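Local structure of Emp46p (Saccharomyces cerevisiae, 2A6V) at residues V125-N130 and P142-C147; F75-S80 and S206-E211; S27-G32 and L54-E59; K63-I68 and T163-D168; A86-Q91 and G198-N203. The protein serves as a cargo receptor whose lectin domain recognises carbohydrate, and is involved in the secretion of glycoproteins. All blocks are in the same frame, centred on the assembly; numbering follows the deposited sequence.

In the fold
All five contacts belong to one legume-lectin-like beta sandwich. Interactions 1, 3 and 5 lie in one sheet, interactions 2 and 4 in the other. Interaction 5 is central, about 4 Å from the centre of the chain. It touches interaction 3 through Trp-55 and Trp-88, and their centres are about 12 Å apart. Interactions 1 and 3 involve the two outermost strands of their sheet, with centres about 24 Å apart. Each holds a potassium ion. Leu-89 of interaction 5 packs on Met-66 and Ile-68 of interaction 4, across the sandwich. Asn-203 joins interaction 5 to interaction 2 by a probable hydrogen bond to Glu-208 O.

Interaction 1. Residues V125-N130 and P142-C147; sequences VTAYLN and PYFASC. With K (potassium ion), chain C.
Val-125 to Ala-127 pair antiparallel with Ala-145 to Cys-147, the strand axes 4.8 Å apart, at one edge of a sheet of the legume-lectin-like beta sandwich. Val-125 and Cys-147 form a hydrogen-bonded pair, bonded in both directions. Ala-127 N gives a further bond to Ala-145 O. Ala-127 O accepts from Phe-144 N, which lies nearly along its C=O axis.

The side chains divide between the two faces. On one, Tyr-143 sits between Thr-126 and Tyr-128. Its CB lies over the centre of the Tyr-128 ring, 3.7 Å from the centroid. Its own ring turns an edge toward that ring in an offset edge-to-face pair, with planes at 85°. Thr-126 CG2 covers a face of the Tyr-143 ring, 3.9 Å from its centroid. With chi1 at 48°, Tyr-143 CG lies between its backbone N and carbonyl carbon, which swings the ring over Thr-126.

On the other face, Phe-144 CZ meets Ala-127 CB at 3.7 Å, and Leu-129 CG approaches Phe-144 CE2. Cys-147 SG touches Val-125 CB and forms the disulfide with Cys-181 of the opposing sheet. A water bridges Leu-129 N and Pro-142 O. The potassium ion lies at the edge of the Tyr-128 ring, in its plane. Backbone oxygens of Ile-138, Glu-139 and Ser-141 and two waters bind it, and Tyr-128 OH binds it at 2.9 Å.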
# COMPACT_ATOMS: atom_id res chain seq x y z
N VAL A 125 4.42 -7.89 7.99
CA VAL A 125 4.34 -6.49 7.64
C VAL A 125 5.61 -5.85 8.17
O VAL A 125 5.93 -5.97 9.35
CB VAL A 125 3.11 -5.80 8.30
CG1 VAL A 125 3.04 -4.34 7.94
CG2 VAL A 125 1.83 -6.48 7.90
N THR A 126 6.35 -5.18 7.31
CA THR A 126 7.50 -4.36 7.70
C THR A 126 7.34 -2.97 7.17
O THR A 126 6.91 -2.78 6.03
CB THR A 126 8.84 -4.99 7.25
OG1 THR A 126 8.77 -5.42 5.88
CG2 THR A 126 9.15 -6.23 8.09
N ALA A 127 7.60 -1.98 8.01
CA ALA A 127 7.40 -0.58 7.68
C ALA A 127 8.74 0.13 7.60
O ALA A 127 9.55 0.06 8.53
CB ALA A 127 6.49 0.07 8.72
N TYR A 128 8.96 0.83 6.49
CA TYR A 128 10.22 1.47 6.20
C TYR A 128 9.99 2.94 5.93
O TYR A 128 9.03 3.33 5.26
CB TYR A 128 10.84 0.86 4.94
CG TYR A 128 11.33 -0.55 5.07
CD1 TYR A 128 12.68 -0.80 5.29
CD2 TYR A 128 10.48 -1.64 4.93
CE1 TYR A 128 13.16 -2.09 5.38
CE2 TYR A 128 10.97 -2.96 5.02
CZ TYR A 128 12.33 -3.16 5.27
OH TYR A 128 12.83 -4.45 5.37
N LEU A 129 10.90 3.78 6.41
CA LEU A 129 10.94 5.18 6.07
C LEU A 129 12.20 5.46 5.26
O LEU A 129 13.26 4.92 5.54
CB LEU A 129 10.98 6.00 7.36
CG LEU A 129 9.66 6.26 8.05
CD1 LEU A 129 9.93 6.82 9.46
CD2 LEU A 129 8.80 7.20 7.25
N ASN A 130 12.07 6.29 4.24
CA ASN A 130 13.22 6.77 3.50
C ASN A 130 13.05 8.28 3.33
O ASN A 130 11.95 8.76 3.18
CB ASN A 130 13.33 6.05 2.15
CG ASN A 130 14.68 6.25 1.48
OD1 ASN A 130 15.52 7.03 1.96
ND2 ASN A 130 14.91 5.54 0.38
N PRO A 142 17.16 -0.94 7.49
CA PRO A 142 16.25 -1.26 8.59
C PRO A 142 14.82 -0.78 8.40
O PRO A 142 14.61 0.29 7.83
CB PRO A 142 16.87 -0.51 9.78
CG PRO A 142 17.64 0.60 9.18
CD PRO A 142 18.10 0.14 7.84
N TYR A 143 13.88 -1.58 8.87
CA TYR A 143 12.49 -1.14 9.07
C TYR A 143 12.37 -0.59 10.48
O TYR A 143 13.15 -0.96 11.38
CB TYR A 143 11.49 -2.29 8.83
CG TYR A 143 11.82 -3.59 9.53
CD1 TYR A 143 11.53 -3.77 10.87
CD2 TYR A 143 12.42 -4.64 8.84
CE1 TYR A 143 11.83 -4.96 11.49
CE2 TYR A 143 12.73 -5.84 9.46
CZ TYR A 143 12.45 -5.97 10.81
OH TYR A 143 12.74 -7.15 11.49
N PHE A 144 11.42 0.32 10.68
CA PHE A 144 11.21 0.94 11.99
C PHE A 144 10.11 0.26 12.81
O PHE A 144 10.02 0.45 14.03
CB PHE A 144 10.92 2.43 11.88
CG PHE A 144 9.59 2.75 11.30
CD1 PHE A 144 8.45 2.84 12.12
CD2 PHE A 144 9.44 2.98 9.95
CE1 PHE A 144 7.20 3.14 11.57
CE2 PHE A 144 8.20 3.26 9.41
CZ PHE A 144 7.08 3.36 10.22
N ALA A 145 9.30 -0.55 12.15
CA ALA A 145 8.25 -1.31 12.82
C ALA A 145 7.90 -2.55 12.03
O ALA A 145 8.18 -2.65 10.83
CB ALA A 145 7.03 -0.45 13.00
N SER A 146 7.30 -3.51 12.71
CA SER A 146 6.96 -4.78 12.09
C SER A 146 5.91 -5.52 12.89
O SER A 146 5.71 -5.26 14.07
CB SER A 146 8.19 -5.64 11.88
OG SER A 146 8.67 -6.14 13.12
N CYS A 147 5.27 -6.47 12.23
CA CYS A 147 4.51 -7.54 12.88
C CYS A 147 4.52 -8.77 11.99
O CYS A 147 4.73 -8.70 10.77
CB CYS A 147 3.10 -7.11 13.23
SG CYS A 147 2.03 -6.75 11.80
K K C . 15.56 -5.10 5.94
O HOH W 1 12.78 2.41 8.17
O HOH W 2 14.94 -7.81 6.42
O HOH W 3 16.29 -5.08 8.70

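Interaction 2. Residues F75-S80 and S206-E211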
# COMPACT_ATOMS: atom_id res chain seq x y z
N PHE A 75 -3.60 -14.49 -3.36
CA PHE A 75 -4.22 -15.77 -3.67
C PHE A 75 -3.38 -16.60 -4.64
O PHE A 75 -2.75 -16.07 -5.56
CB PHE A 75 -5.60 -15.53 -4.27
CG PHE A 75 -6.30 -16.80 -4.64
CD1 PHE A 75 -6.81 -17.63 -3.66
CD2 PHE A 75 -6.44 -17.16 -5.98
CE1 PHE A 75 -7.44 -18.84 -4.02
CE2 PHE A 75 -7.08 -18.35 -6.33
CZ PHE A 75 -7.58 -19.18 -5.35
N GLY A 76 -3.40 -17.90 -4.44
CA GLY A 76 -2.88 -18.82 -5.43
C GLY A 76 -1.51 -19.41 -5.22
O GLY A 76 -1.13 -20.37 -5.91
N PHE A 77 -0.74 -18.85 -4.29
CA PHE A 77 0.60 -19.32 -4.05
C PHE A 77 1.03 -19.16 -2.61
O PHE A 77 0.95 -18.08 -2.04
CB PHE A 77 1.63 -18.58 -4.91
CG PHE A 77 3.04 -19.03 -4.65
CD1 PHE A 77 3.44 -20.32 -4.98
CD2 PHE A 77 3.96 -18.18 -4.04
CE1 PHE A 77 4.73 -20.75 -4.73
CE2 PHE A 77 5.25 -18.62 -3.79
CZ PHE A 77 5.63 -19.90 -4.13
N ARG A 78 1.51 -20.26 -2.03
CA ARG A 78 2.16 -20.22 -0.73
C ARG A 78 3.49 -20.92 -0.88
O ARG A 78 3.54 -22.06 -1.33
CB ARG A 78 1.31 -20.91 0.33
CG ARG A 78 2.02 -21.08 1.67
CD ARG A 78 1.10 -21.41 2.85
NE ARG A 78 0.31 -20.25 3.27
CZ ARG A 78 0.78 -19.25 4.00
NH1 ARG A 78 2.04 -19.24 4.40
NH2 ARG A 78 -0.00 -18.24 4.32
N GLY A 79 4.55 -20.22 -0.53
CA GLY A 79 5.90 -20.74 -0.60
C GLY A 79 6.90 -19.62 -0.76
O GLY A 79 6.56 -18.44 -0.79
N SER A 80 8.15 -20.03 -0.94
CA SER A 80 9.26 -19.10 -0.97
C SER A 80 9.17 -18.22 -2.22
O SER A 80 8.87 -18.69 -3.31
CB SER A 80 10.58 -19.89 -0.95
OG SER A 80 11.69 -19.03 -0.93
N SER A 206 5.88 -18.25 -9.96
CA SER A 206 4.87 -19.01 -9.23
C SER A 206 3.49 -18.33 -9.26
O SER A 206 2.51 -18.92 -8.82
CB SER A 206 5.31 -19.23 -7.77
OG SER A 206 6.60 -19.84 -7.70
N LYS A 207 3.42 -17.10 -9.75
CA LYS A 207 2.16 -16.46 -10.11
C LYS A 207 1.29 -16.08 -8.92
O LYS A 207 0.07 -16.06 -9.01
CB LYS A 207 1.36 -17.33 -11.10
CG LYS A 207 0.82 -16.57 -12.30
CD LYS A 207 -0.16 -17.42 -13.12
CE LYS A 207 -1.42 -16.66 -13.52
NZ LYS A 207 -2.24 -16.14 -12.37
N GLU A 208 1.92 -15.73 -7.80
CA GLU A 208 1.19 -15.16 -6.67
C GLU A 208 0.29 -14.02 -7.16
O GLU A 208 0.73 -13.13 -7.89
CB GLU A 208 2.16 -14.62 -5.60
CG GLU A 208 1.47 -14.28 -4.29
CD GLU A 208 2.43 -14.14 -3.09
OE1 GLU A 208 3.67 -14.21 -3.24
OE2 GLU A 208 1.90 -13.98 -1.98
N SER A 209 -0.97 -14.03 -6.75
CA SER A 209 -1.93 -13.04 -7.22
C SER A 209 -2.20 -12.03 -6.12
O SER A 209 -3.00 -12.28 -5.20
CB SER A 209 -3.22 -13.71 -7.69
OG SER A 209 -4.06 -12.73 -8.30
N PHE A 210 -1.55 -10.89 -6.20
CA PHE A 210 -1.78 -9.79 -5.28
C PHE A 210 -2.93 -8.96 -5.78
O PHE A 210 -2.91 -8.48 -6.91
CB PHE A 210 -0.53 -8.92 -5.12
CG PHE A 210 0.62 -9.64 -4.45
CD1 PHE A 210 0.58 -9.90 -3.09
CD2 PHE A 210 1.72 -10.06 -5.18
CE1 PHE A 210 1.64 -10.52 -2.45
CE2 PHE A 210 2.78 -10.72 -4.54
CZ PHE A 210 2.71 -10.93 -3.17
N GLU A 211 -3.94 -8.78 -4.94
CA GLU A 211 -5.23 -8.21 -5.35
C GLU A 211 -5.70 -7.13 -4.42
O GLU A 211 -5.51 -7.23 -3.20
CB GLU A 211 -6.28 -9.30 -5.45
CG GLU A 211 -5.81 -10.50 -6.24
CD GLU A 211 -6.85 -11.57 -6.48
OE1 GLU A 211 -7.99 -11.41 -6.00
OE2 GLU A 211 -6.54 -12.56 -7.16
O HOH W 4 8.42 -18.56 -6.12
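Phe-77 lies against Ser-206 and Glu-208, and its ring packs against the 206-208 loop. Its CB meets Glu-208 CA at 3.9 Å and comes close to Glu-208 CB. CG is anti to the backbone N (chi1 178°), and this carries the ring out to Ser-206. Ser-206 CB stands over one face, 3.5 Å from the centroid, in a CH-pi contact displaced toward the rim. Phe-77 CE1 comes closest to Ser-206 CB, at 3.4 Å. On the other edge, CD2 has Glu-208 OE1 near the ring plane. At the tip, Phe-77 CZ meets Ser-206 OG at 3.7 Å. The opposite face is covered by Gly-79 N. The ring is thus sandwiched between Ser-206 and its own loop.

A water fastens the far end: it accepts from Ser-206 OG and donates to Ser-80 O. At the near end, Phe-75 and Ser-209 form an antiparallel hydrogen-bonded pair, with Phe-75 N to Ser-209 O at 2.9 Å. Ser-209 OG donates to Glu-211 OE2 at 2.7 Å, on the anti lone pair. Glu-211 OE1 also makes salt bridges with Arg-73 and Arg-41. Glu-208 OE2 is hydrogen-bonded to Ser-74 OG.

The contact closes one end of the pairing between strands 66-75 and 209-218. The loop of Phe-77 then crosses to strand 84-90 in the other sheet of the legume-lectin-like beta sandwich, while strand 41-43 flanks 209-218 on its other side.

Interaction 3. Residues S27-G32 and L54-E59. With K (potassium ion), chain D.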
# COMPACT_ATOMS: atom_id res chain seq x y z
N SER A 27 -11.25 7.76 -12.72
CA SER A 27 -10.52 8.89 -13.31
C SER A 27 -9.42 9.48 -12.44
O SER A 27 -8.46 10.03 -12.95
CB SER A 27 -11.51 9.98 -13.74
OG SER A 27 -12.06 10.63 -12.63
N GLN A 28 -9.56 9.32 -11.13
CA GLN A 28 -8.63 9.85 -10.15
C GLN A 28 -7.47 8.87 -9.88
O GLN A 28 -6.60 9.18 -9.07
CB GLN A 28 -9.40 10.18 -8.85
CG GLN A 28 -10.26 11.45 -8.88
CD GLN A 28 -9.73 12.60 -9.67
OE1 GLN A 28 -10.26 12.92 -10.75
NE2 GLN A 28 -8.72 13.26 -9.15
N TRP A 29 -7.46 7.72 -10.55
CA TRP A 29 -6.47 6.65 -10.31
C TRP A 29 -5.64 6.38 -11.55
O TRP A 29 -6.16 6.34 -12.68
CB TRP A 29 -7.16 5.35 -9.89
CG TRP A 29 -7.72 5.42 -8.52
CD1 TRP A 29 -8.94 5.90 -8.15
CD2 TRP A 29 -7.06 5.05 -7.31
NE1 TRP A 29 -9.09 5.87 -6.78
CE2 TRP A 29 -7.94 5.33 -6.24
CE3 TRP A 29 -5.79 4.51 -7.03
CZ2 TRP A 29 -7.61 5.07 -4.90
CZ3 TRP A 29 -5.46 4.26 -5.70
CH2 TRP A 29 -6.37 4.54 -4.66
N THR A 30 -4.36 6.14 -11.33
CA THR A 30 -3.45 5.65 -12.36
C THR A 30 -3.23 4.17 -12.20
O THR A 30 -2.82 3.72 -11.13
CB THR A 30 -2.10 6.37 -12.25
OG1 THR A 30 -2.30 7.77 -12.45
CG2 THR A 30 -1.15 5.94 -13.35
N LEU A 31 -3.50 3.40 -13.25
CA LEU A 31 -3.27 1.96 -13.30
C LEU A 31 -1.92 1.77 -13.92
O LEU A 31 -1.68 2.16 -15.07
CB LEU A 31 -4.34 1.27 -14.15
CG LEU A 31 -5.63 0.94 -13.41
CD1 LEU A 31 -6.25 2.17 -12.81
CD2 LEU A 31 -6.57 0.21 -14.35
N GLY A 32 -1.00 1.17 -13.18
CA GLY A 32 0.36 0.99 -13.65
C GLY A 32 0.66 -0.43 -14.02
O GLY A 32 0.20 -1.38 -13.37
N LEU A 54 -1.47 0.87 -8.34
CA LEU A 54 -2.59 1.79 -8.32
C LEU A 54 -2.14 2.99 -7.55
O LEU A 54 -1.80 2.88 -6.39
CB LEU A 54 -3.83 1.18 -7.66
CG LEU A 54 -4.40 -0.03 -8.38
CD1 LEU A 54 -5.32 -0.78 -7.48
CD2 LEU A 54 -5.12 0.40 -9.65
N TRP A 55 -2.14 4.15 -8.19
CA TRP A 55 -1.77 5.39 -7.52
C TRP A 55 -2.87 6.43 -7.67
O TRP A 55 -3.44 6.61 -8.75
CB TRP A 55 -0.48 5.95 -8.12
CG TRP A 55 0.77 5.23 -7.73
CD1 TRP A 55 1.42 4.27 -8.45
CD2 TRP A 55 1.54 5.44 -6.55
NE1 TRP A 55 2.55 3.87 -7.78
CE2 TRP A 55 2.65 4.58 -6.61
CE3 TRP A 55 1.42 6.30 -5.45
CZ2 TRP A 55 3.60 4.52 -5.61
CZ3 TRP A 55 2.38 6.24 -4.45
CH2 TRP A 55 3.46 5.37 -4.55
N LEU A 56 -3.21 7.11 -6.59
CA LEU A 56 -4.10 8.28 -6.70
C LEU A 56 -3.37 9.41 -7.42
O LEU A 56 -2.22 9.72 -7.11
CB LEU A 56 -4.57 8.76 -5.33
CG LEU A 56 -5.81 8.06 -4.83
CD1 LEU A 56 -5.87 8.13 -3.32
CD2 LEU A 56 -7.08 8.68 -5.45
N LYS A 57 -4.03 10.01 -8.39
CA LYS A 57 -3.46 11.14 -9.14
C LYS A 57 -3.31 12.41 -8.26
O LYS A 57 -2.22 12.97 -8.21
CB LYS A 57 -4.29 11.44 -10.40
CG LYS A 57 -4.22 10.39 -11.50
CD LYS A 57 -5.12 10.78 -12.70
CE LYS A 57 -5.28 9.61 -13.67
NZ LYS A 57 -6.32 9.90 -14.73
N PRO A 58 -4.35 12.83 -7.55
CA PRO A 58 -4.22 14.04 -6.73
C PRO A 58 -3.38 13.76 -5.49
O PRO A 58 -3.53 12.69 -4.89
CB PRO A 58 -5.65 14.35 -6.33
CG PRO A 58 -6.35 13.05 -6.33
CD PRO A 58 -5.68 12.23 -7.40
N GLU A 59 -2.51 14.68 -5.13
CA GLU A 59 -1.84 14.62 -3.83
C GLU A 59 -2.84 14.96 -2.74
O GLU A 59 -3.74 15.77 -2.95
CB GLU A 59 -0.66 15.60 -3.78
CG GLU A 59 0.39 15.31 -4.82
CD GLU A 59 1.72 15.96 -4.54
OE1 GLU A 59 1.73 17.12 -4.08
OE2 GLU A 59 2.75 15.30 -4.79
K K D . -7.79 5.81 -14.60
O HOH W 5 -6.05 7.72 -16.44
O HOH W 6 -9.00 3.35 -15.63
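Trp-29 and Leu-56 pack closely on the inner face of an antiparallel strand pair at the edge of the lectin beta sandwich. Leu-56 CG lies over the six-membered ring of Trp-29, 3.6 Å from its centroid and 16° off the normal. Leu-54 CB approaches the same indole at CE3. Beyond it, Leu-54 CD2 and Leu-31 CD1 touch, the two chains lying side by side. Met-215 and Ile-212 of the opposing sheet complete this apolar layer. The indole N-H is satisfied by Ser-12 O.

Backbone bonds hold the strands in line. Thr-30 and Trp-55 bond in both directions, and Lys-57 N reaches Gln-28 O at 2.8 Å, almost straight at 178°.

The solvent side is looser and polar. There Lys-57, extended beyond CG, crosses Thr-30 at about a right angle, and its CG lies 3.4 Å from Thr-30 OG1. Its ammonium group binds Ser-27 O at 2.8 Å and a water. That water is also a distant ligand, at 3.2 Å, of a potassium ion. Leu-26 O and a second water bind the ion too. Its closest ligand within this contact is Trp-29 O, 2.6 Å away.

Interaction 4. Residues K63-I68 and T163-D168; sequences KDAMTI and TYNPLD
Strands 66-68 and 163-165 run antiparallel, their axes 4.9 Å apart and their directions at 165°. Met-66 and Tyr-164 are a hydrogen-bonded pair: Met-66 N reaches Tyr-164 O at 3.0 Å, and Tyr-164 N reaches Met-66 O at 2.9 Å. Thr-67 and Thr-163 follow as a non-hydrogen-bonded pair. Their side chains lie side by side, and Thr-163 CG2 is 3.7 Å from Thr-67 OG1. That hydroxyl is hydrogen-bonded to Gly-220 O.

On the other face Met-66 CG sits at the edge of the Tyr-164 ring. Just before strand 66-68, Ala-65 CB rests on Tyr-164 O at 3.4 Å. Asp-64 O meets Pro-166 CD at 3.2 Å, while Leu-167 CD1 touches Asp-64 CB and CG. Pro-166 CD also covers a face of the Tyr-164 ring, whose hydroxyl bonds His-170 ND1.

The Met-66 side chain packs on Leu-89 of the facing sheet, as the two layers of a legume-lectin-like beta sandwich do.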
# COMPACT_ATOMS: atom_id res chain seq x y z
N LYS A 63 -6.23 17.62 6.76
CA LYS A 63 -6.87 18.68 7.53
C LYS A 63 -6.45 18.52 9.00
O LYS A 63 -5.51 19.18 9.44
CB LYS A 63 -8.39 18.65 7.32
CG LYS A 63 -9.10 19.99 7.53
CD LYS A 63 -9.19 20.41 9.00
CE LYS A 63 -10.55 21.00 9.38
NZ LYS A 63 -10.49 22.49 9.62
N ASP A 64 -7.12 17.64 9.74
CA ASP A 64 -6.79 17.36 11.14
C ASP A 64 -6.10 16.00 11.23
O ASP A 64 -4.94 15.93 11.63
CB ASP A 64 -8.06 17.36 12.01
CG ASP A 64 -8.57 18.77 12.31
OD1 ASP A 64 -7.89 19.76 11.98
OD2 ASP A 64 -9.67 18.96 12.86
N ALA A 65 -6.81 14.95 10.83
CA ALA A 65 -6.33 13.57 10.87
C ALA A 65 -6.85 12.77 9.67
O ALA A 65 -7.67 13.26 8.89
CB ALA A 65 -6.76 12.91 12.17
N MET A 66 -6.36 11.55 9.51
CA MET A 66 -6.83 10.73 8.39
C MET A 66 -6.80 9.25 8.67
O MET A 66 -6.04 8.78 9.51
CB MET A 66 -6.01 11.03 7.15
CG MET A 66 -4.58 10.59 7.15
SD MET A 66 -3.90 10.39 5.46
CE MET A 66 -2.57 9.25 5.86
N THR A 67 -7.61 8.51 7.92
CA THR A 67 -7.63 7.06 7.94
C THR A 67 -7.57 6.54 6.50
O THR A 67 -8.29 7.03 5.65
CB THR A 67 -8.93 6.57 8.58
OG1 THR A 67 -9.04 7.09 9.91
CG2 THR A 67 -8.94 5.04 8.72
N ILE A 68 -6.71 5.57 6.24
CA ILE A 68 -6.69 4.87 4.96
C ILE A 68 -6.91 3.40 5.24
O ILE A 68 -6.23 2.80 6.08
CB ILE A 68 -5.37 5.06 4.24
CG1 ILE A 68 -5.17 6.55 3.87
CG2 ILE A 68 -5.34 4.17 3.00
CD1 ILE A 68 -3.77 6.86 3.37
N THR A 163 -4.18 4.81 10.58
CA THR A 163 -4.76 6.03 11.16
C THR A 163 -3.62 6.96 11.55
O THR A 163 -2.62 6.51 12.08
CB THR A 163 -5.71 5.71 12.36
OG1 THR A 163 -5.05 4.88 13.33
CG2 THR A 163 -6.85 4.88 11.95
N TYR A 164 -3.74 8.25 11.26
CA TYR A 164 -2.65 9.18 11.51
C TYR A 164 -3.22 10.49 11.99
O TYR A 164 -4.08 11.07 11.34
CB TYR A 164 -1.82 9.39 10.24
CG TYR A 164 -0.83 10.52 10.33
CD1 TYR A 164 0.23 10.49 11.24
CD2 TYR A 164 -0.97 11.63 9.54
CE1 TYR A 164 1.13 11.55 11.31
CE2 TYR A 164 -0.07 12.68 9.61
CZ TYR A 164 0.96 12.65 10.49
OH TYR A 164 1.85 13.72 10.52
N ASN A 165 -2.75 10.94 13.15
CA ASN A 165 -3.29 12.12 13.80
C ASN A 165 -2.17 13.06 14.22
O ASN A 165 -1.61 12.89 15.29
CB ASN A 165 -4.13 11.73 15.01
CG ASN A 165 -4.84 12.92 15.63
OD1 ASN A 165 -4.76 14.03 15.12
ND2 ASN A 165 -5.54 12.68 16.71
N PRO A 166 -1.82 14.02 13.38
CA PRO A 166 -0.80 15.02 13.71
C PRO A 166 -1.10 15.76 15.03
O PRO A 166 -0.17 16.12 15.73
CB PRO A 166 -0.87 16.01 12.54
CG PRO A 166 -1.52 15.26 11.42
CD PRO A 166 -2.33 14.17 12.01
N LEU A 167 -2.39 15.96 15.33
CA LEU A 167 -2.83 16.66 16.54
C LEU A 167 -2.54 15.88 17.83
O LEU A 167 -2.53 16.46 18.93
CB LEU A 167 -4.32 17.01 16.45
CG LEU A 167 -4.67 17.84 15.20
CD1 LEU A 167 -6.15 18.14 15.17
CD2 LEU A 167 -3.83 19.11 15.11
N ASP A 168 -2.32 14.59 17.71
CA ASP A 168 -1.89 13.75 18.82
C ASP A 168 -0.38 13.43 18.70
O ASP A 168 0.05 12.29 18.90
CB ASP A 168 -2.75 12.48 18.81
CG ASP A 168 -2.58 11.61 20.02
OD1 ASP A 168 -2.17 12.10 21.10
OD2 ASP A 168 -2.88 10.40 19.97

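Interaction 5. Residues A86-Q91 and G198-N203; sequences AFWLKQ and GTSAIN
Ala-86 to Trp-88 and Gly-198 to Ser-200 are joined first by backbone hydrogen bonds. Ala-86 pairs with Ser-200 and Trp-88 with Gly-198, each bonded in both directions. The shortest is Ala-86 N to Ser-200 O, 2.8 Å and nearly straight at 178°. A water donates to both Trp-88 O and Gly-198 O.

Side-chain hydrogen bonds add to these. Thr-199 OG1, anti to its own backbone N at chi1 -177°, turns back to Ala-86 O at 2.9 Å. Ser-200 N reaches the same oxygen from the opposite face of its plane, so two donors grip it. Trp-88 NE1 donates to Ser-200 OG at 2.9 Å, with the oxygen only 7° out of the indole plane. This should help fix the rotation of the indole. Ser-200 OG is also hydrogen-bonded to Phe-101 O.

Apolar contacts are fewer. Phe-87 and Thr-199 lie side by side on the face toward Trp-70, with Phe-87 CD1 3.8 Å from Thr-199 CB. On the other face Trp-88 meets the rings of Trp-55 and Phe-108.

Strands 84-90 and 196-202, far apart in sequence, are neighbours in the middle of one sheet of the legume-lectin-like beta sandwich.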
# COMPACT_ATOMS: atom_id res chain seq x y z
N ALA A 86 3.18 -3.74 -1.51
CA ALA A 86 3.55 -2.50 -0.81
C ALA A 86 2.44 -1.49 -0.81
O ALA A 86 1.70 -1.36 -1.80
CB ALA A 86 4.82 -1.90 -1.41
N PHE A 87 2.32 -0.75 0.29
CA PHE A 87 1.43 0.39 0.42
C PHE A 87 2.27 1.60 0.70
O PHE A 87 3.11 1.55 1.60
CB PHE A 87 0.41 0.14 1.52
CG PHE A 87 -0.44 -1.05 1.24
CD1 PHE A 87 -1.56 -0.93 0.43
CD2 PHE A 87 -0.13 -2.29 1.77
CE1 PHE A 87 -2.33 -2.03 0.14
CE2 PHE A 87 -0.91 -3.39 1.49
CZ PHE A 87 -2.02 -3.26 0.66
N TRP A 88 2.03 2.68 -0.03
CA TRP A 88 2.93 3.81 -0.08
C TRP A 88 2.24 5.11 0.33
O TRP A 88 1.08 5.36 -0.04
CB TRP A 88 3.41 4.03 -1.50
CG TRP A 88 4.08 2.88 -2.16
CD1 TRP A 88 3.48 1.94 -2.93
CD2 TRP A 88 5.48 2.55 -2.13
NE1 TRP A 88 4.41 1.04 -3.38
CE2 TRP A 88 5.64 1.39 -2.90
CE3 TRP A 88 6.61 3.12 -1.53
CZ2 TRP A 88 6.89 0.79 -3.10
CZ3 TRP A 88 7.85 2.51 -1.73
CH2 TRP A 88 7.97 1.35 -2.50
N LEU A 89 2.98 5.91 1.08
CA LEU A 89 2.71 7.33 1.24
C LEU A 89 4.02 8.02 0.88
O LEU A 89 5.01 7.84 1.58
CB LEU A 89 2.33 7.66 2.69
CG LEU A 89 1.09 7.00 3.29
CD1 LEU A 89 0.84 7.57 4.68
CD2 LEU A 89 -0.13 7.22 2.44
N LYS A 90 4.07 8.76 -0.23
CA LYS A 90 5.33 9.34 -0.72
C LYS A 90 5.20 10.85 -0.98
O LYS A 90 4.14 11.33 -1.33
CB LYS A 90 5.75 8.64 -2.01
CG LYS A 90 6.11 7.17 -1.81
CD LYS A 90 7.17 6.62 -2.78
CE LYS A 90 6.97 7.09 -4.19
NZ LYS A 90 8.01 6.55 -5.08
N GLN A 91 6.30 11.58 -0.77
CA GLN A 91 6.33 13.03 -1.02
C GLN A 91 7.48 13.38 -1.94
O GLN A 91 8.33 12.55 -2.23
CB GLN A 91 6.43 13.80 0.31
CG GLN A 91 7.66 13.47 1.14
CD GLN A 91 7.86 14.41 2.31
OE1 GLN A 91 7.11 15.38 2.49
NE2 GLN A 91 8.88 14.13 3.12
N GLY A 198 -0.64 5.21 -2.74
CA GLY A 198 -0.79 4.12 -3.68
C GLY A 198 -0.41 2.76 -3.13
O GLY A 198 -0.08 2.60 -1.95
N THR A 199 -0.47 1.78 -4.01
CA THR A 199 -0.08 0.41 -3.72
C THR A 199 0.57 -0.18 -4.95
O THR A 199 0.28 0.22 -6.09
CB THR A 199 -1.32 -0.42 -3.28
OG1 THR A 199 -0.91 -1.73 -2.92
CG2 THR A 199 -2.35 -0.57 -4.41
N SER A 200 1.45 -1.15 -4.75
CA SER A 200 2.07 -1.87 -5.83
C SER A 200 2.47 -3.25 -5.43
O SER A 200 2.60 -3.53 -4.24
CB SER A 200 3.29 -1.11 -6.34
OG SER A 200 4.31 -1.12 -5.35
N ALA A 201 2.69 -4.12 -6.39
CA ALA A 201 3.15 -5.45 -6.09
C ALA A 201 3.94 -6.00 -7.24
O ALA A 201 3.85 -5.52 -8.36
CB ALA A 201 1.99 -6.37 -5.77
N ILE A 202 4.74 -7.02 -6.95
CA ILE A 202 5.44 -7.79 -7.95
C ILE A 202 5.45 -9.25 -7.48
O ILE A 202 5.54 -9.53 -6.29
CB ILE A 202 6.88 -7.24 -8.14
CG1 ILE A 202 7.57 -7.93 -9.32
CG2 ILE A 202 7.73 -7.37 -6.86
CD1 ILE A 202 8.96 -7.36 -9.59
N ASN A 203 5.31 -10.17 -8.42
CA ASN A 203 5.37 -11.58 -8.13
C ASN A 203 6.53 -12.22 -8.90
O ASN A 203 7.44 -11.51 -9.36
CB ASN A 203 4.01 -12.25 -8.41
CG ASN A 203 3.71 -12.36 -9.89
OD1 ASN A 203 4.50 -11.95 -10.72
ND2 ASN A 203 2.53 -12.93 -10.22
O HOH W 7 -1.15 3.62 0.56